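Local coordinates for membrane-associated protein VP24 (Marburg virus - Musoke, Kenya, 1980, PDB 4OR8) that probably acts as a minor matrix protein in the assembly of the viral nucleocapsid and the budding of virions, at residues L37-R42 and D162-L167; G57-H62 and G170-F175; S91-N96 and L212-R217. All coordinates share one frame; numbering follows the deposited sequence. Where two conformers were deposited one is given.

All three contacts are largely buried, but they hold different parts of the fold. Interactions 1 and 2 share helix 161-178, against which the 3-10 turn of 37-42 and then strand 59-64 are packed; they adjoin each other through a probable hydrogen bond from Gly-57 N to Ser-39 O. Both contacts are mainly apolar, centred on Phe-164 in the first and on a set of phenylalanines in the second. Interaction 3 lies on the opposite side of the chain's centre, about 25 Å from interaction 2 between centres, and fastens a short helix to the mixed sheet. It adds a charged cluster to its leucine contact. The second subunit touches residues of interactions 2 and 3, but only in interaction 3 does it bind the contacting polar groups.

Interaction 1 (L37-R42 and D162-L167); sequences LNSTAR and DMFKIL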
# COMPACT_ATOMS: atom_id res chain seq x y z
N LEU B 37 30.19 5.09 2.39
CA LEU B 37 29.87 5.42 3.78
C LEU B 37 29.20 6.78 3.93
O LEU B 37 28.32 6.95 4.78
CB LEU B 37 31.13 5.36 4.64
CG LEU B 37 31.77 3.99 4.85
CD1 LEU B 37 33.06 4.11 5.64
CD2 LEU B 37 30.80 3.04 5.55
N ASN B 38 29.61 7.74 3.11
CA ASN B 38 29.09 9.11 3.21
C ASN B 38 27.67 9.27 2.66
O ASN B 38 27.10 10.36 2.70
CB ASN B 38 30.05 10.10 2.54
CG ASN B 38 30.69 9.53 1.29
OD1 ASN B 38 31.04 8.35 1.24
ND2 ASN B 38 30.84 10.36 0.26
N SER B 39 27.11 8.18 2.15
CA SER B 39 25.75 8.19 1.62
C SER B 39 24.72 8.40 2.72
O SER B 39 23.60 8.82 2.47
CB SER B 39 25.47 6.88 0.88
OG SER B 39 25.73 5.76 1.71
N THR B 40 25.12 8.09 3.96
CA THR B 40 24.25 8.27 5.11
C THR B 40 24.04 9.75 5.43
O THR B 40 23.10 10.12 6.13
CB THR B 40 24.83 7.60 6.36
OG1 THR B 40 26.04 8.26 6.74
CG2 THR B 40 25.13 6.14 6.08
N ALA B 41 24.94 10.59 4.93
CA ALA B 41 24.87 12.02 5.20
C ALA B 41 24.20 12.77 4.05
O ALA B 41 24.08 13.99 4.09
CB ALA B 41 26.25 12.58 5.48
N ARG B 42 23.78 12.03 3.04
CA ARG B 42 23.12 12.62 1.88
C ARG B 42 21.64 12.28 1.82
O ARG B 42 21.23 11.19 2.23
CB ARG B 42 23.80 12.15 0.59
CG ARG B 42 25.25 12.57 0.44
CD ARG B 42 25.84 11.99 -0.84
NE ARG B 42 26.87 11.00 -0.57
CZ ARG B 42 27.34 10.14 -1.47
NH1 ARG B 42 26.86 10.14 -2.71
NH2 ARG B 42 28.28 9.27 -1.14
N ASP B 162 31.16 -1.94 9.63
CA ASP B 162 30.28 -2.62 10.58
C ASP B 162 29.13 -1.73 11.04
O ASP B 162 27.97 -2.15 11.03
CB ASP B 162 31.07 -3.10 11.79
CG ASP B 162 31.68 -4.47 11.59
OD1 ASP B 162 31.77 -4.92 10.43
OD2 ASP B 162 32.07 -5.10 12.60
N MET B 163 29.46 -0.50 11.43
CA MET B 163 28.45 0.45 11.89
C MET B 163 27.48 0.85 10.78
O MET B 163 26.30 1.07 11.03
CB MET B 163 29.12 1.68 12.51
CG MET B 163 29.77 1.39 13.85
SD MET B 163 28.57 0.90 15.11
CE MET B 163 29.46 -0.41 15.95
N PHE B 164 27.99 0.95 9.56
CA PHE B 164 27.15 1.22 8.40
C PHE B 164 26.19 0.06 8.17
O PHE B 164 25.00 0.26 7.93
CB PHE B 164 28.02 1.45 7.17
CG PHE B 164 27.24 1.70 5.91
CD1 PHE B 164 26.89 0.66 5.07
CD2 PHE B 164 26.85 2.99 5.57
CE1 PHE B 164 26.17 0.89 3.92
CE2 PHE B 164 26.13 3.22 4.41
CZ PHE B 164 25.79 2.17 3.59
N LYS B 165 26.73 -1.15 8.23
CA LYS B 165 25.95 -2.36 8.02
C LYS B 165 24.83 -2.46 9.04
O LYS B 165 23.67 -2.71 8.69
CB LYS B 165 26.85 -3.59 8.12
CG LYS B 165 26.66 -4.59 6.99
CD LYS B 165 27.49 -4.21 5.78
CE LYS B 165 28.95 -4.49 6.03
NZ LYS B 165 29.18 -5.94 6.32
N ILE B 166 25.18 -2.26 10.31
CA ILE B 166 24.22 -2.33 11.40
C ILE B 166 23.14 -1.26 11.24
O ILE B 166 21.95 -1.52 11.45
CB ILE B 166 24.92 -2.18 12.77
CG1 ILE B 166 25.80 -3.40 13.04
CG2 ILE B 166 23.90 -2.01 13.89
CD1 ILE B 166 26.53 -3.34 14.36
N LEU B 167 23.56 -0.06 10.86
CA LEU B 167 22.64 1.05 10.69
C LEU B 167 21.57 0.75 9.65
O LEU B 167 20.39 1.02 9.87
CB LEU B 167 23.39 2.32 10.30
CG LEU B 167 22.49 3.54 10.10
CD1 LEU B 167 21.75 3.86 11.39
CD2 LEU B 167 23.28 4.74 9.59
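Phe-164 extends its ring from helix 161-178 against the 3-10 turn at 38-40, overlapping Ser-39 and Thr-40 and the preceding Leu-37. Its CG stands opposite the backbone N (chi1 178°), which carries the ring away from the helix and toward the turn. The closest approaches to the ring are at CE2. There the methyl CG2 of Thr-40 approaches the ring edge, near its plane, at 3.5 Å from CE2 of Phe-164. Ser-39 meets the same edge, with its OG 3.7 Å from Phe-164 CE2. Nearer the helix, Leu-37 crosses the aromatic side chain at a slant and lays its CD2 branch 3.6 Å from Phe-164 CB.

Bonds to nearby backbone carbonyls hold the turn's hydroxyl side chains. Thr-40 OG1 donates to Leu-37 O at 3.3 Å, nearly along the C=O axis (164°), and with the hydroxyl held there the methyl is directed at the phenylalanine. Ser-39 OG is hydrogen-bonded to Asp-36 O and, weakly, to Gly-57 O, which can hold it at the aromatic edge. One turn further along the helix, Leu-167 adds a looser contact, CD2 to Thr-40 CG2 at 4.2 Å.

The contact thus joins the loop preceding strand 44-48 to the N-terminal part of helix 161-178. Leu-35 also touches Phe-164, while Phe-129 of helix 127-142 packs on Leu-167, and a backbone bond between Ser-39 and Gly-57 ties the turn to the connection between strands 51-56 and 59-64.

Interaction 2 (G57-H62 and G170-F175); sequences GNFVFH and GVKNFF
With CG opposite the carbonyl carbon in both Phe-59 (chi1 -69°) and Phe-61 (chi1 -65°), the two rings project from the same side of strand 59-64 to meet Val-171, Lys-172 and Phe-175 on helix 161-178. The axes of the short strand and helix segments stay 12.2 Å apart and run at 35° to each other, a separation bridged by aromatic side chains.

The end of the Phe-59 ring touches two successive helix residues. Its outer edge receives the aliphatic part of Lys-172, whose CG lies near the ring plane, 3.5 Å from Phe-59 CE1. The lysine chain bends at chi3 and chi4, and it is the CG methylene that touches the ring. On Val-171 the CG1 branch comes within 4.0 Å of Phe-59 CZ, the two side chains crossing at a slant. Phe-61 and Phe-175 reach for each other from opposite directions: CE2 of Phe-175 lies in the plane of the Phe-61 ring, at its edge, 3.8 Å from CE1 of Phe-61. Phe-175 CE2 also lies 4.5 Å from Phe-59 CE1, linking the two pairs.

Further aromatic and aliphatic groups pack around this cluster. His-246 meets the Phe-59 ring edge-to-face and also touches Phe-61, while Leu-111 and Leu-112 of helix 104-115 pack on Phe-175. Apolar carbon makes up the meeting surfaces of strand and helix, so the association of the two segments rests on van der Waals contact and the exclusion of water, without a directional polar bond between them.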
# COMPACT_ATOMS: atom_id res chain seq x y z
N GLY B 57 21.83 6.26 2.33
CA GLY B 57 22.57 5.05 2.63
C GLY B 57 22.59 4.19 1.38
O GLY B 57 22.82 4.69 0.28
N ASN B 58 22.32 2.90 1.54
CA ASN B 58 22.19 2.01 0.39
C ASN B 58 20.73 1.72 0.06
O ASN B 58 20.42 0.74 -0.61
CB ASN B 58 22.97 0.71 0.61
CG ASN B 58 22.50 -0.05 1.84
OD1 ASN B 58 21.70 0.46 2.62
ND2 ASN B 58 23.01 -1.26 2.02
N PHE B 59 19.83 2.57 0.55
CA PHE B 59 18.42 2.45 0.23
C PHE B 59 18.08 3.30 -0.99
O PHE B 59 18.55 4.43 -1.11
CB PHE B 59 17.54 2.94 1.39
CG PHE B 59 17.58 2.05 2.61
CD1 PHE B 59 16.76 0.94 2.70
CD2 PHE B 59 18.42 2.35 3.67
CE1 PHE B 59 16.78 0.14 3.82
CE2 PHE B 59 18.45 1.55 4.79
CZ PHE B 59 17.63 0.44 4.87
N VAL B 60 17.28 2.75 -1.88
CA VAL B 60 16.69 3.53 -2.96
C VAL B 60 15.18 3.55 -2.77
O VAL B 60 14.50 2.55 -2.99
CB VAL B 60 17.03 2.96 -4.35
CG1 VAL B 60 16.42 3.84 -5.43
CG2 VAL B 60 18.53 2.87 -4.53
N PHE B 61 14.64 4.69 -2.35
CA PHE B 61 13.21 4.80 -2.11
C PHE B 61 12.45 5.24 -3.36
O PHE B 61 12.85 6.18 -4.04
CB PHE B 61 12.94 5.77 -0.95
CG PHE B 61 13.46 5.29 0.37
CD1 PHE B 61 12.84 4.23 1.03
CD2 PHE B 61 14.55 5.90 0.97
CE1 PHE B 61 13.31 3.79 2.25
CE2 PHE B 61 15.02 5.46 2.19
CZ PHE B 61 14.40 4.40 2.83
N HIS B 62 11.35 4.55 -3.65
CA HIS B 62 10.48 4.92 -4.75
C HIS B 62 9.17 5.50 -4.22
O HIS B 62 8.30 4.77 -3.77
CB HIS B 62 10.19 3.71 -5.63
CG HIS B 62 11.42 3.08 -6.21
ND1 HIS B 62 12.22 2.21 -5.49
CD2 HIS B 62 12.00 3.19 -7.43
CE1 HIS B 62 13.23 1.81 -6.24
NE2 HIS B 62 13.12 2.39 -7.42
N GLY B 170 19.25 -2.03 10.92
CA GLY B 170 18.35 -1.48 11.92
C GLY B 170 17.14 -0.79 11.33
O GLY B 170 16.02 -0.95 11.82
N VAL B 171 17.36 -0.01 10.27
CA VAL B 171 16.28 0.72 9.60
C VAL B 171 15.31 -0.24 8.92
O VAL B 171 14.09 -0.05 8.99
CB VAL B 171 16.83 1.73 8.58
CG1 VAL B 171 15.70 2.35 7.77
CG2 VAL B 171 17.63 2.81 9.29
N LYS B 172 15.85 -1.28 8.28
CA LYS B 172 15.02 -2.32 7.68
C LYS B 172 14.19 -3.01 8.75
O LYS B 172 13.02 -3.33 8.53
CB LYS B 172 15.88 -3.34 6.94
CG LYS B 172 16.53 -2.82 5.67
CD LYS B 172 17.48 -3.85 5.06
CE LYS B 172 16.73 -5.03 4.47
NZ LYS B 172 15.91 -4.65 3.29
N ASN B 173 14.80 -3.22 9.91
CA ASN B 173 14.12 -3.84 11.03
C ASN B 173 12.96 -2.99 11.54
O ASN B 173 11.90 -3.51 11.88
CB ASN B 173 15.11 -4.13 12.16
CG ASN B 173 14.45 -4.69 13.40
OD1 ASN B 173 14.29 -3.98 14.40
ND2 ASN B 173 14.05 -5.95 13.35
N PHE B 174 13.17 -1.68 11.58
CA PHE B 174 12.13 -0.76 12.01
C PHE B 174 10.98 -0.73 11.02
O PHE B 174 9.82 -0.66 11.41
CB PHE B 174 12.69 0.65 12.20
CG PHE B 174 11.67 1.65 12.66
CD1 PHE B 174 11.36 1.77 14.01
CD2 PHE B 174 11.02 2.47 11.76
CE1 PHE B 174 10.42 2.69 14.44
CE2 PHE B 174 10.08 3.39 12.18
CZ PHE B 174 9.78 3.50 13.52
N PHE B 175 11.31 -0.77 9.73
CA PHE B 175 10.29 -0.82 8.69
C PHE B 175 9.47 -2.07 8.86
O PHE B 175 8.24 -2.05 8.74
CB PHE B 175 10.94 -0.82 7.31
CG PHE B 175 11.51 0.50 6.89
CD1 PHE B 175 11.10 1.67 7.51
CD2 PHE B 175 12.44 0.58 5.88
CE1 PHE B 175 11.61 2.89 7.12
CE2 PHE B 175 12.96 1.79 5.49
CZ PHE B 175 12.55 2.95 6.11

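Interaction 3 (S91-N96 and L212-R217); sequences SHLFKN and LVEVRR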
# COMPACT_ATOMS: atom_id res chain seq x y z
N SER B 91 -9.62 14.36 13.53
CA SER B 91 -10.14 15.72 13.60
C SER B 91 -9.05 16.78 13.54
O SER B 91 -9.15 17.75 12.79
CB SER B 91 -10.96 15.90 14.89
OG SER B 91 -12.01 14.96 14.96
N HIS B 92 -8.01 16.58 14.34
CA HIS B 92 -6.90 17.52 14.43
C HIS B 92 -6.18 17.69 13.09
O HIS B 92 -5.47 18.67 12.87
CB HIS B 92 -5.90 17.05 15.48
CG HIS B 92 -5.59 15.59 15.38
ND1 HIS B 92 -6.43 14.61 15.87
CD2 HIS B 92 -4.53 14.94 14.83
CE1 HIS B 92 -5.90 13.42 15.63
NE2 HIS B 92 -4.75 13.59 15.00
N LEU B 93 -6.36 16.71 12.20
CA LEU B 93 -5.73 16.75 10.89
C LEU B 93 -6.67 17.30 9.81
O LEU B 93 -6.29 18.19 9.04
CB LEU B 93 -5.23 15.36 10.49
CG LEU B 93 -4.21 14.72 11.43
CD1 LEU B 93 -3.68 13.42 10.85
CD2 LEU B 93 -3.07 15.68 11.72
N PHE B 94 -7.89 16.77 9.75
CA PHE B 94 -8.81 17.11 8.66
C PHE B 94 -9.83 18.19 9.01
O PHE B 94 -10.23 18.97 8.15
CB PHE B 94 -9.53 15.85 8.17
CG PHE B 94 -8.60 14.81 7.62
CD1 PHE B 94 -7.81 15.07 6.52
CD2 PHE B 94 -8.53 13.55 8.21
CE1 PHE B 94 -6.96 14.12 6.01
CE2 PHE B 94 -7.68 12.59 7.70
CZ PHE B 94 -6.90 12.87 6.60
N LYS B 95 -10.26 18.22 10.26
CA LYS B 95 -11.22 19.22 10.70
C LYS B 95 -10.52 20.36 11.44
O LYS B 95 -11.11 21.03 12.29
CB LYS B 95 -12.31 18.57 11.56
CG LYS B 95 -13.04 17.46 10.83
CD LYS B 95 -14.00 16.71 11.73
CE LYS B 95 -15.14 17.60 12.17
NZ LYS B 95 -16.19 16.82 12.86
N ASN B 96 -9.26 20.56 11.10
CA ASN B 96 -8.48 21.70 11.57
C ASN B 96 -7.79 22.35 10.38
O ASN B 96 -6.84 21.79 9.84
CB ASN B 96 -7.45 21.27 12.60
CG ASN B 96 -6.47 22.37 12.95
OD1 ASN B 96 -6.79 23.56 12.87
ND2 ASN B 96 -5.26 21.99 13.34
N LEU B 212 0.21 6.99 7.79
CA LEU B 212 -0.02 8.41 8.00
C LEU B 212 1.00 8.92 9.01
O LEU B 212 1.01 8.49 10.16
CB LEU B 212 -1.44 8.64 8.52
CG LEU B 212 -2.08 10.00 8.25
CD1 LEU B 212 -2.11 10.31 6.76
CD2 LEU B 212 -3.48 10.04 8.84
N VAL B 213 1.87 9.82 8.57
CA VAL B 213 2.90 10.37 9.43
C VAL B 213 2.51 11.77 9.90
O VAL B 213 2.39 12.69 9.09
CB VAL B 213 4.27 10.43 8.73
CG1 VAL B 213 5.29 11.11 9.62
CG2 VAL B 213 4.72 9.03 8.35
N GLU B 214 2.32 11.91 11.20
CA GLU B 214 1.81 13.15 11.78
C GLU B 214 2.80 13.75 12.79
O GLU B 214 3.31 13.04 13.66
CB GLU B 214 0.47 12.88 12.46
CG GLU B 214 0.06 13.92 13.48
CD GLU B 214 -1.16 13.50 14.27
OE1 GLU B 214 -1.66 12.38 14.04
OE2 GLU B 214 -1.62 14.29 15.12
N VAL B 215 3.05 15.05 12.68
CA VAL B 215 3.96 15.73 13.60
C VAL B 215 3.32 16.95 14.26
O VAL B 215 2.85 17.86 13.57
CB VAL B 215 5.26 16.17 12.90
CG1 VAL B 215 6.17 16.89 13.88
CG2 VAL B 215 5.96 14.98 12.28
N ARG B 216 3.32 16.98 15.58
CA ARG B 216 2.86 18.15 16.32
C ARG B 216 4.05 18.87 16.94
O ARG B 216 4.68 18.36 17.87
CB ARG B 216 1.86 17.75 17.40
CG ARG B 216 0.62 17.05 16.87
CD ARG B 216 -0.27 16.56 18.00
NE ARG B 216 -1.47 15.88 17.52
CZ ARG B 216 -2.40 15.36 18.31
NH1 ARG B 216 -2.28 15.44 19.63
NH2 ARG B 216 -3.46 14.76 17.78
N ARG B 217 4.36 20.04 16.41
CA ARG B 217 5.55 20.78 16.83
C ARG B 217 5.21 22.19 17.30
O ARG B 217 4.05 22.58 17.35
CB ARG B 217 6.56 20.85 15.69
CG ARG B 217 6.05 21.60 14.47
CD ARG B 217 7.19 21.94 13.52
NE ARG B 217 7.75 20.76 12.87
CZ ARG B 217 7.59 20.48 11.58
NH1 ARG B 217 6.90 21.30 10.80
NH2 ARG B 217 8.14 19.39 11.06
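Helix 91-94 approaches strand 210-221 with Leu-93 CA 8.4 Å from Glu-214 CA, close enough for their side chains to meet. This is a helix-on-sheet packing within the pyramidal fold of VP24. The strand is the middle one of the mixed sheet, and its residues alternate: Leu-212 and Glu-214 face helix 91-94, whereas Val-213 and Val-215 turn to helix 104-115 on the other face.

The polar half of the contact is built round the Glu-214 carboxylate. Its extended chain brings OE2 to Arg-216 NE on the same strand, forming a salt bridge of 2.9 Å in which the carboxylate oxygen sits 27° out of the guanidinium plane. The guanidinium in turn reaches His-92: NH2 of Arg-216 lies over the centre of the imidazole, 3.1 Å above its plane, with the two groups turned 78° apart, so that the arginine presents an edge to the histidine face. His-92 NE2 gives a weak hydrogen bond to Glu-214 OE1 at 3.5 Å. Two conformers of His-92 were deposited, so all contacts of this imidazole are less certain than the salt bridge.

Stronger partners come from the other copy of the protein. The hydroxyl of Tyr-22 of the second subunit is hydrogen-bonded to Glu-214 OE1 and, in this conformer, to His-92 NE2, which makes the cluster part of the interface in the crystal assembly. Arg-21 of that subunit adds a long, weak ion pair to Glu-214 OE1 and also brings a like charge near Arg-216 NH2.

Beside the polar groups, Leu-93 fills the apolar half, touching Val-233 and Phe-235 of strand 228-239 as well. Its CD2 branch lies 3.9 Å from Glu-214 CD, while its CD1 meets Leu-212 CD2 tip to tip, also at 3.9 Å.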